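Long-range contacts in 1-carboxybiuret hydrolase subunit AtzE (Pseudomonas sp., PDB 6C62), which hydrolyses 1-carboxybiuret to urea-1,3-dicarboxylate and ammonia, a step in bacterial breakdown of the herbicide atrazine: residues Asn75-Ile79 / Arg197-Pro201; Leu165-Thr171 / Ile206-Leu212; Val184-Thr190 / Cys409-Pro415. One frame throughout, in Å; residues are numbered along the deposited sequence.

In the fold
Interactions 2 and 3 are buried in the large mixed sheet, interaction 1 joins two loops beside it, and interaction 2 lies in the middle of the set. Strands 165-170, 208-213, 185-188 and 411-416 are consecutive in that sheet, so interactions 2 and 3, with centres about 9 Å apart, are joined through the pair 208-213/185-188. Interaction 1 sits on the other flank, its centre about 11 Å from that of interaction 2; Leu76 CD2 reaches Ser169 OG at 3.4 Å. This is where the probable catalytic Lys74 and Ser150 gather. Interaction 3 is more remote: the side chain of Lys188 stays about 9 Å from that of Ser174, the likely acyl-ester nucleophile.

Interaction 1: residues Asn75-Ile79 / Arg197-Pro201; sequences NLFDI and RGTYP
Leu76 and Asp78 grip the 197-201 loop through their backbones, one from each side of Phe77. Tyr200 N donates to Leu76 O at 2.8 Å, in the carbonyl plane and nearly straight at 165°. The second bond runs the other way, from Asp78 N to Gly198 O at 3.0 Å. Between them Phe77 and Thr199 form a single beta bridge, and Thr199 CA adds a CH···O contact to Leu76 O, which thus serves two donors.

The side chains close in around this pair of bonds. Phe77 and Thr199 lie alongside each other and point the same way, with the Thr199 methyl CG2 3.5 Å from Phe77 CD2. The threonine torsion (chi1 68°) puts OG1 between N and the carbonyl carbon and swings CG2 beside the backbone N, where it can meet the ring; OG1 itself bonds to Arg196 O. Leu76 uses CB against Tyr200 CB at 4.1 Å, while its CD1 approaches Thr199 CB. The Asp78 carboxylate comes close to Gly198 O without bonding to it, because both are acceptors; its OD1 is held by Thr84 OG1 instead. Gly198 has a positive phi of 79°, a conformation glycine favours.

Further out, Phe77 packs on Leu167, Leu209 and Leu103, and the Tyr200 ring meets that of Phe123. Leu76 also touches Ser169, and its side chain is about 4 Å from that of Lys74. The loop that directly follows the strand carrying this lysine is thus pinned to the loop leading into strand 208-213, beside what is probably the Ser-Ser-Lys catalytic site of the amidase family.

Interaction 2: residues Leu165-Thr171 / Ile206-Leu212; sequences LSLGSDT and IDHLGPL
Thr171 and Asp207 stand side by side, pointing the same way, and Thr171 OG1 donates to Asp207 OD1 at 2.6 Å. The hydroxyl arrives on the anti side of the carboxylate, 27° out of its plane. With chi1 of -59°, Thr171 sets OG1 beside its own backbone N and CG2 anti to it, splitting its contacts between Asp207 and Ile206, which crosses it at about a right angle. Next to Asp207, His208 turns its ring edge to Asp170 O. This carbonyl accepts His208 N at 2.9 Å and, weakly, ND1 of the same residue; the Asp170 carboxylate salt-bridges Arg176.

From Asp170/His208 onward the strands run antiparallel, with Gly168/Gly210 and Ser166/Leu212 as further hydrogen-bonded pairs. Leu167, Ser169, Leu209 and Pro211 share one face; there Leu209 CD2 lies 3.6 Å from Ser169 CB, and Ser169 OG bonds to Lys74 NZ, the probable charge-relay lysine. The Leu165 side chain crosses Pro211 obliquely, CD1 3.9 Å from CB. On the other face Leu212 CB approaches Ser166 OG, which bonds to Ser154 O.

Helix 216-226 packs on Leu165, Leu167 and Pro211, helix 152-159 covers Ser166 and Leu212, and strands 70-74 and 185-188 flank the pair.

Interaction 3: residues Val184-Thr190 / Cys409-Pro415; sequences VWGLKPT and CPVVAAP
Lys188 leaves its backbone extended, CG opposite the backbone N (chi1 -178°), then bends at chi3 and chi4 and brings NZ to the carbonyl of Cys409, just before strand 411-416. NZ donates to Cys409 O at 2.6 Å and to Pro189 O at 3.1 Å. In both cases it stands above the carbonyl plane, so neither bond follows a lone pair, yet the two carbonyls together probably hold the amino group in place. On the way the lysine crosses Val411, CE approaching CG2.

Trp185 turns the other way round, with CG beside the backbone N (chi1 -69°), and its indole reaches across to Ala414 and Pro415. Pro415 CD sits over the five-membered ring, 3.6 Å from its centroid and 13° off the normal, a CH-pi contact squarely on the face. Ala414 CA makes a more off-centre one with the six-membered ring, and its CB comes within 3.6 Å of Trp185 CZ3. Val412 CG1 meets the same indole at its edge, in plane, while Val412 CG2 touches Leu187 CD1.

These groups flank an antiparallel pair in the centre of the mixed sheet of the amidase core. Gly186/Ala413 and Lys188/Val411 are its hydrogen-bonded pairs, with Leu187/Val412 between them as the non-hydrogen-bonded pair. The Ala413 N to Gly186 O bond is 2.7 Å long, and Lys188 N lies nearly in line with the C=O of Val411.

Past the strand end, Thr190 lies alongside Pro410, OG1 3.5 Å from CD, and the same hydroxyl oxygen is bonded to Trp435 N. Strand 426-432 pairs with the far edge of 411-416, and helix 216-226 packs on Trp185 and Leu187 through Leu219.

Interaction 1: residues Asn75-Ile79 / Arg197-Pro201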
loop_
_atom_site.group_PDB
_atom_site.type_symbol
_atom_site.label_atom_id
_atom_site.label_comp_id
_atom_site.label_asym_id
_atom_site.label_seq_id
_atom_site.Cartn_x
_atom_site.Cartn_y
_atom_site.Cartn_z
ATOM N N ASN A 75 -21.357 15.181 -7.982
ATOM C CA ASN A 75 -20.833 15.338 -9.333
ATOM C C ASN A 75 -19.403 14.837 -9.529
ATOM O O ASN A 75 -18.818 15.082 -10.569
ATOM C CB ASN A 75 -21.106 16.739 -9.867
ATOM C CG ASN A 75 -20.212 17.842 -9.289
ATOM O OD1 ASN A 75 -19.141 17.589 -8.761
ATOM N ND2 ASN A 75 -20.696 19.074 -9.367
ATOM N N LEU A 76 -18.831 14.108 -8.555
ATOM C CA LEU A 76 -17.686 13.239 -8.832
ATOM C C LEU A 76 -18.071 11.838 -9.460
ATOM O O LEU A 76 -17.175 11.080 -9.863
ATOM C CB LEU A 76 -16.820 13.084 -7.596
ATOM C CG LEU A 76 -17.412 12.509 -6.304
ATOM C CD1 LEU A 76 -17.704 11.041 -6.459
ATOM C CD2 LEU A 76 -16.464 12.693 -5.108
ATOM N N PHE A 77 -19.370 11.529 -9.564
ATOM C CA PHE A 77 -19.807 10.312 -10.198
ATOM C C PHE A 77 -19.943 10.567 -11.696
ATOM O O PHE A 77 -20.569 11.571 -12.117
ATOM C CB PHE A 77 -21.151 9.766 -9.698
ATOM C CG PHE A 77 -21.121 9.142 -8.333
ATOM C CD1 PHE A 77 -21.171 9.904 -7.187
ATOM C CD2 PHE A 77 -21.016 7.764 -8.192
ATOM C CE1 PHE A 77 -21.152 9.307 -5.899
ATOM C CE2 PHE A 77 -20.990 7.161 -6.958
ATOM C CZ PHE A 77 -21.054 7.935 -5.783
ATOM N N ASP A 78 -19.386 9.645 -12.479
ATOM C CA ASP A 78 -19.515 9.683 -13.969
ATOM C C ASP A 78 -20.959 9.402 -14.325
ATOM O O ASP A 78 -21.560 8.428 -13.818
ATOM C CB ASP A 78 -18.677 8.581 -14.646
ATOM C CG ASP A 78 -17.155 8.890 -14.711
ATOM O OD1 ASP A 78 -16.698 10.020 -14.384
ATOM O OD2 ASP A 78 -16.385 7.949 -15.080
ATOM N N ILE A 79 -21.504 10.262 -15.161
ATOM C CA ILE A 79 -22.829 10.141 -15.752
ATOM C C ILE A 79 -22.563 10.140 -17.265
ATOM O O ILE A 79 -21.925 11.058 -17.803
ATOM C CB ILE A 79 -23.753 11.304 -15.373
ATOM C CG1 ILE A 79 -23.994 11.368 -13.878
ATOM C CG2 ILE A 79 -25.085 11.143 -16.107
ATOM C CD1 ILE A 79 -24.724 12.612 -13.424
ATOM N N ARG A 197 -15.494 2.346 -9.156
ATOM C CA ARG A 197 -15.221 2.485 -10.576
ATOM C C ARG A 197 -16.175 3.493 -11.280
ATOM O O ARG A 197 -17.391 3.493 -11.084
ATOM C CB ARG A 197 -15.297 1.101 -11.236
ATOM C CG ARG A 197 -14.987 1.162 -12.736
ATOM C CD ARG A 197 -14.544 -0.157 -13.291
ATOM N NE ARG A 197 -15.539 -1.231 -13.116
ATOM C CZ ARG A 197 -16.385 -1.653 -14.062
ATOM N NH1 ARG A 197 -16.400 -1.082 -15.236
ATOM N NH2 ARG A 197 -17.201 -2.708 -13.837
ATOM N N GLY A 198 -15.558 4.357 -12.083
ATOM C CA GLY A 198 -16.243 5.465 -12.742
ATOM C C GLY A 198 -16.489 6.669 -11.830
ATOM O O GLY A 198 -17.450 7.378 -12.056
ATOM N N THR A 199 -15.708 6.846 -10.773
ATOM C CA THR A 199 -15.790 8.028 -9.942
ATOM C C THR A 199 -14.449 8.770 -9.896
ATOM O O THR A 199 -13.362 8.184 -10.082
ATOM C CB THR A 199 -16.268 7.751 -8.507
ATOM O OG1 THR A 199 -15.277 7.000 -7.783
ATOM C CG2 THR A 199 -17.611 6.982 -8.545
ATOM N N TYR A 200 -14.528 10.082 -9.698
ATOM C CA TYR A 200 -13.305 10.895 -9.604
ATOM C C TYR A 200 -12.740 10.773 -8.164
ATOM O O TYR A 200 -13.433 11.104 -7.182
ATOM C CB TYR A 200 -13.618 12.355 -10.004
ATOM C CG TYR A 200 -12.342 13.124 -10.275
ATOM C CD1 TYR A 200 -11.586 13.616 -9.234
ATOM C CD2 TYR A 200 -11.868 13.275 -11.556
ATOM C CE1 TYR A 200 -10.387 14.261 -9.488
ATOM C CE2 TYR A 200 -10.655 13.908 -11.834
ATOM C CZ TYR A 200 -9.927 14.423 -10.806
ATOM O OH TYR A 200 -8.720 15.112 -11.069
ATOM N N PRO A 201 -11.524 10.295 -8.016
ATOM C CA PRO A 201 -10.996 10.019 -6.686
ATOM C C PRO A 201 -10.391 11.211 -5.934
ATOM O O PRO A 201 -10.219 12.331 -6.484
ATOM C CB PRO A 201 -9.909 8.997 -6.960
ATOM C CG PRO A 201 -9.383 9.393 -8.264
ATOM C CD PRO A 201 -10.544 9.963 -9.046
#

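Interaction 2: residues Leu165-Thr171 / Ile206-Leu212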
loop_
_atom_site.group_PDB
_atom_site.type_symbol
_atom_site.label_atom_id
_atom_site.label_comp_id
_atom_site.label_asym_id
_atom_site.label_seq_id
_atom_site.Cartn_x
_atom_site.Cartn_y
_atom_site.Cartn_z
ATOM N N LEU A 165 -33.337 9.971 -2.421
ATOM C CA LEU A 165 -32.092 9.199 -2.379
ATOM C C LEU A 165 -31.041 9.998 -3.110
ATOM O O LEU A 165 -31.317 10.589 -4.171
ATOM C CB LEU A 165 -32.302 7.874 -3.097
ATOM C CG LEU A 165 -31.073 6.988 -3.399
ATOM C CD1 LEU A 165 -30.419 6.476 -2.117
ATOM C CD2 LEU A 165 -31.507 5.787 -4.234
ATOM N N SER A 166 -29.843 10.050 -2.540
ATOM C CA SER A 166 -28.714 10.524 -3.300
ATOM C C SER A 166 -27.475 9.692 -3.019
ATOM O O SER A 166 -27.452 8.875 -2.093
ATOM C CB SER A 166 -28.437 12.003 -3.017
ATOM O OG SER A 166 -28.119 12.179 -1.658
ATOM N N LEU A 167 -26.465 9.867 -3.875
ATOM C CA LEU A 167 -25.134 9.283 -3.634
ATOM C C LEU A 167 -24.135 10.340 -3.281
ATOM O O LEU A 167 -24.130 11.388 -3.881
ATOM C CB LEU A 167 -24.651 8.477 -4.825
ATOM C CG LEU A 167 -25.498 7.317 -5.264
ATOM C CD1 LEU A 167 -24.746 6.478 -6.273
ATOM C CD2 LEU A 167 -25.951 6.453 -4.096
ATOM N N GLY A 168 -23.290 10.025 -2.307
ATOM C CA GLY A 168 -22.163 10.840 -1.919
ATOM C C GLY A 168 -20.874 10.053 -1.797
ATOM O O GLY A 168 -20.813 8.859 -2.157
ATOM N N SER A 169 -19.842 10.760 -1.321
ATOM C CA SER A 169 -18.583 10.141 -0.972
ATOM C C SER A 169 -18.207 10.576 0.412
ATOM O O SER A 169 -18.639 11.627 0.906
ATOM C CB SER A 169 -17.454 10.424 -1.986
ATOM O OG SER A 169 -16.869 11.705 -1.844
ATOM N N ASP A 170 -17.416 9.727 1.056
ATOM C CA ASP A 170 -16.958 9.927 2.417
ATOM C C ASP A 170 -15.530 9.378 2.570
ATOM O O ASP A 170 -15.293 8.167 2.508
ATOM C CB ASP A 170 -17.950 9.233 3.415
ATOM C CG ASP A 170 -17.684 9.628 4.895
ATOM O OD1 ASP A 170 -16.512 9.610 5.311
ATOM O OD2 ASP A 170 -18.658 9.928 5.643
ATOM N N THR A 171 -14.581 10.279 2.753
ATOM C CA THR A 171 -13.219 9.897 2.981
ATOM C C THR A 171 -12.909 10.038 4.458
ATOM O O THR A 171 -12.514 9.048 5.102
ATOM C CB THR A 171 -12.304 10.763 2.102
ATOM O OG1 THR A 171 -12.681 10.565 0.764
ATOM C CG2 THR A 171 -10.851 10.336 2.220
ATOM N N ILE A 206 -8.430 5.855 1.233
ATOM C CA ILE A 206 -9.502 6.092 2.212
ATOM C C ILE A 206 -10.887 6.375 1.656
ATOM O O ILE A 206 -11.869 6.277 2.396
ATOM C CB ILE A 206 -9.096 7.224 3.225
ATOM C CG1 ILE A 206 -7.633 7.115 3.723
ATOM C CG2 ILE A 206 -9.982 7.188 4.451
ATOM C CD1 ILE A 206 -7.217 8.289 4.590
ATOM N N ASP A 207 -11.047 6.697 0.371
ATOM C CA ASP A 207 -12.382 7.050 -0.165
ATOM C C ASP A 207 -13.388 5.940 -0.029
ATOM O O ASP A 207 -13.087 4.801 -0.396
ATOM C CB ASP A 207 -12.374 7.399 -1.674
ATOM C CG ASP A 207 -11.569 8.634 -2.035
ATOM O OD1 ASP A 207 -11.328 9.492 -1.184
ATOM O OD2 ASP A 207 -11.180 8.696 -3.272
ATOM N N HIS A 208 -14.592 6.278 0.428
ATOM C CA HIS A 208 -15.753 5.389 0.460
ATOM C C HIS A 208 -16.911 6.064 -0.314
ATOM O O HIS A 208 -17.010 7.293 -0.343
ATOM C CB HIS A 208 -16.323 5.255 1.873
ATOM C CG HIS A 208 -15.408 4.728 2.923
ATOM N ND1 HIS A 208 -14.386 5.464 3.489
ATOM C CD2 HIS A 208 -15.522 3.607 3.672
ATOM C CE1 HIS A 208 -13.845 4.763 4.482
ATOM N NE2 HIS A 208 -14.525 3.635 4.620
ATOM N N LEU A 209 -17.821 5.278 -0.890
ATOM C CA LEU A 209 -19.016 5.802 -1.548
ATOM C C LEU A 209 -20.224 5.212 -0.884
ATOM O O LEU A 209 -20.184 4.089 -0.374
ATOM C CB LEU A 209 -19.056 5.422 -3.006
ATOM C CG LEU A 209 -17.833 5.873 -3.854
ATOM C CD1 LEU A 209 -18.028 5.310 -5.235
ATOM C CD2 LEU A 209 -17.762 7.410 -3.864
ATOM N N GLY A 210 -21.315 5.964 -0.897
ATOM C CA GLY A 210 -22.539 5.499 -0.233
ATOM C C GLY A 210 -23.739 6.418 -0.380
ATOM O O GLY A 210 -23.635 7.539 -0.930
ATOM N N PRO A 211 -24.904 5.932 0.045
ATOM C CA PRO A 211 -26.158 6.649 -0.115
ATOM C C PRO A 211 -26.471 7.562 1.067
ATOM O O PRO A 211 -25.991 7.351 2.208
ATOM C CB PRO A 211 -27.160 5.535 -0.186
ATOM C CG PRO A 211 -26.559 4.450 0.741
ATOM C CD PRO A 211 -25.093 4.575 0.601
ATOM N N LEU A 212 -27.232 8.598 0.760
ATOM C CA LEU A 212 -27.983 9.368 1.743
ATOM C C LEU A 212 -29.453 9.235 1.362
ATOM O O LEU A 212 -29.764 8.995 0.194
ATOM C CB LEU A 212 -27.606 10.844 1.725
ATOM C CG LEU A 212 -26.206 11.233 2.164
ATOM C CD1 LEU A 212 -25.225 10.976 1.035
ATOM C CD2 LEU A 212 -26.075 12.695 2.584
#

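Interaction 3: residues Val184-Thr190 / Cys409-Pro415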
loop_
_atom_site.group_PDB
_atom_site.type_symbol
_atom_site.label_atom_id
_atom_site.label_comp_id
_atom_site.label_asym_id
_atom_site.label_seq_id
_atom_site.Cartn_x
_atom_site.Cartn_y
_atom_site.Cartn_z
ATOM N N VAL A 184 -30.633 14.344 7.593
ATOM C CA VAL A 184 -31.079 13.237 6.791
ATOM C C VAL A 184 -30.223 12.010 7.123
ATOM O O VAL A 184 -29.301 12.092 7.940
ATOM C CB VAL A 184 -30.998 13.554 5.277
ATOM C CG1 VAL A 184 -31.836 14.790 4.919
ATOM C CG2 VAL A 184 -29.544 13.769 4.830
ATOM N N TRP A 185 -30.583 10.878 6.529
ATOM C CA TRP A 185 -29.933 9.616 6.811
ATOM C C TRP A 185 -28.710 9.457 5.888
ATOM O O TRP A 185 -28.754 9.848 4.734
ATOM C CB TRP A 185 -30.870 8.417 6.594
ATOM C CG TRP A 185 -31.955 8.326 7.586
ATOM C CD1 TRP A 185 -33.188 8.969 7.553
ATOM C CD2 TRP A 185 -31.941 7.566 8.785
ATOM N NE1 TRP A 185 -33.925 8.631 8.668
ATOM C CE2 TRP A 185 -33.186 7.770 9.434
ATOM C CE3 TRP A 185 -30.984 6.766 9.402
ATOM C CZ2 TRP A 185 -33.484 7.194 10.664
ATOM C CZ3 TRP A 185 -31.295 6.198 10.611
ATOM C CH2 TRP A 185 -32.527 6.399 11.217
ATOM N N GLY A 186 -27.633 8.875 6.407
ATOM C CA GLY A 186 -26.482 8.533 5.581
ATOM C C GLY A 186 -25.886 7.201 5.996
ATOM O O GLY A 186 -25.989 6.791 7.189
ATOM N N LEU A 187 -25.271 6.526 5.018
ATOM C CA LEU A 187 -24.590 5.305 5.231
ATOM C C LEU A 187 -23.230 5.383 4.560
ATOM O O LEU A 187 -23.146 5.575 3.326
ATOM C CB LEU A 187 -25.389 4.129 4.627
ATOM C CG LEU A 187 -24.659 2.764 4.524
ATOM C CD1 LEU A 187 -24.343 2.212 5.892
ATOM C CD2 LEU A 187 -25.486 1.765 3.711
ATOM N N LYS A 188 -22.182 5.229 5.350
ATOM C CA LYS A 188 -20.818 5.051 4.830
ATOM C C LYS A 188 -20.542 3.594 5.030
ATOM O O LYS A 188 -20.335 3.175 6.160
ATOM C CB LYS A 188 -19.835 5.889 5.604
ATOM C CG LYS A 188 -18.429 5.743 5.043
ATOM C CD LYS A 188 -17.295 6.093 6.011
ATOM C CE LYS A 188 -17.176 5.177 7.194
ATOM N NZ LYS A 188 -16.769 3.831 6.773
ATOM N N PRO A 189 -20.614 2.791 3.970
ATOM C CA PRO A 189 -20.356 1.386 4.133
ATOM C C PRO A 189 -18.890 1.090 4.489
ATOM O O PRO A 189 -18.059 2.010 4.617
ATOM C CB PRO A 189 -20.721 0.773 2.758
ATOM C CG PRO A 189 -21.490 1.850 2.054
ATOM C CD PRO A 189 -20.822 3.109 2.551
ATOM N N THR A 190 -18.630 -0.172 4.746
ATOM C CA THR A 190 -17.257 -0.645 5.015
ATOM C C THR A 190 -16.328 -0.224 3.854
ATOM O O THR A 190 -16.715 -0.263 2.695
ATOM C CB THR A 190 -17.218 -2.170 5.109
ATOM O OG1 THR A 190 -18.113 -2.619 6.142
ATOM C CG2 THR A 190 -15.837 -2.660 5.365
ATOM N N CYS A 409 -14.620 1.255 9.185
ATOM C CA CYS A 409 -15.792 0.646 9.797
ATOM C C CYS A 409 -17.067 1.236 9.197
ATOM O O CYS A 409 -17.127 2.434 8.974
ATOM C CB CYS A 409 -15.810 0.946 11.303
ATOM S SG CYS A 409 -14.486 0.225 12.247
ATOM N N PRO A 410 -18.099 0.439 8.993
ATOM C CA PRO A 410 -19.331 1.011 8.484
ATOM C C PRO A 410 -20.072 1.862 9.526
ATOM O O PRO A 410 -19.963 1.613 10.731
ATOM C CB PRO A 410 -20.162 -0.230 8.083
ATOM C CG PRO A 410 -19.707 -1.285 9.032
ATOM C CD PRO A 410 -18.213 -0.999 9.221
ATOM N N VAL A 411 -20.817 2.878 9.049
ATOM C CA VAL A 411 -21.499 3.855 9.912
ATOM C C VAL A 411 -22.800 4.248 9.304
ATOM O O VAL A 411 -22.823 4.541 8.124
ATOM C CB VAL A 411 -20.682 5.174 10.084
ATOM C CG1 VAL A 411 -21.438 6.202 10.938
ATOM C CG2 VAL A 411 -19.322 4.913 10.657
ATOM N N VAL A 412 -23.879 4.221 10.093
ATOM C CA VAL A 412 -25.151 4.907 9.725
ATOM C C VAL A 412 -25.173 6.190 10.527
ATOM O O VAL A 412 -24.938 6.200 11.763
ATOM C CB VAL A 412 -26.366 4.076 10.045
ATOM C CG1 VAL A 412 -27.670 4.878 10.007
ATOM C CG2 VAL A 412 -26.490 2.950 9.075
ATOM N N ALA A 413 -25.442 7.265 9.815
ATOM C CA ALA A 413 -25.647 8.581 10.402
ATOM C C ALA A 413 -27.164 8.843 10.505
ATOM O O ALA A 413 -27.869 8.911 9.510
ATOM C CB ALA A 413 -24.975 9.667 9.611
ATOM N N ALA A 414 -27.646 8.824 11.729
ATOM C CA ALA A 414 -29.068 8.938 12.033
ATOM C C ALA A 414 -29.403 10.388 12.456
ATOM O O ALA A 414 -28.757 10.929 13.359
ATOM C CB ALA A 414 -29.427 7.990 13.162
ATOM N N PRO A 415 -30.397 11.017 11.813
ATOM C CA PRO A 415 -30.709 12.437 12.063
ATOM C C PRO A 415 -31.576 12.615 13.338
ATOM O O PRO A 415 -32.570 11.902 13.481
ATOM C CB PRO A 415 -31.463 12.854 10.813
ATOM C CG PRO A 415 -32.151 11.587 10.376
ATOM C CD PRO A 415 -31.205 10.455 10.730
#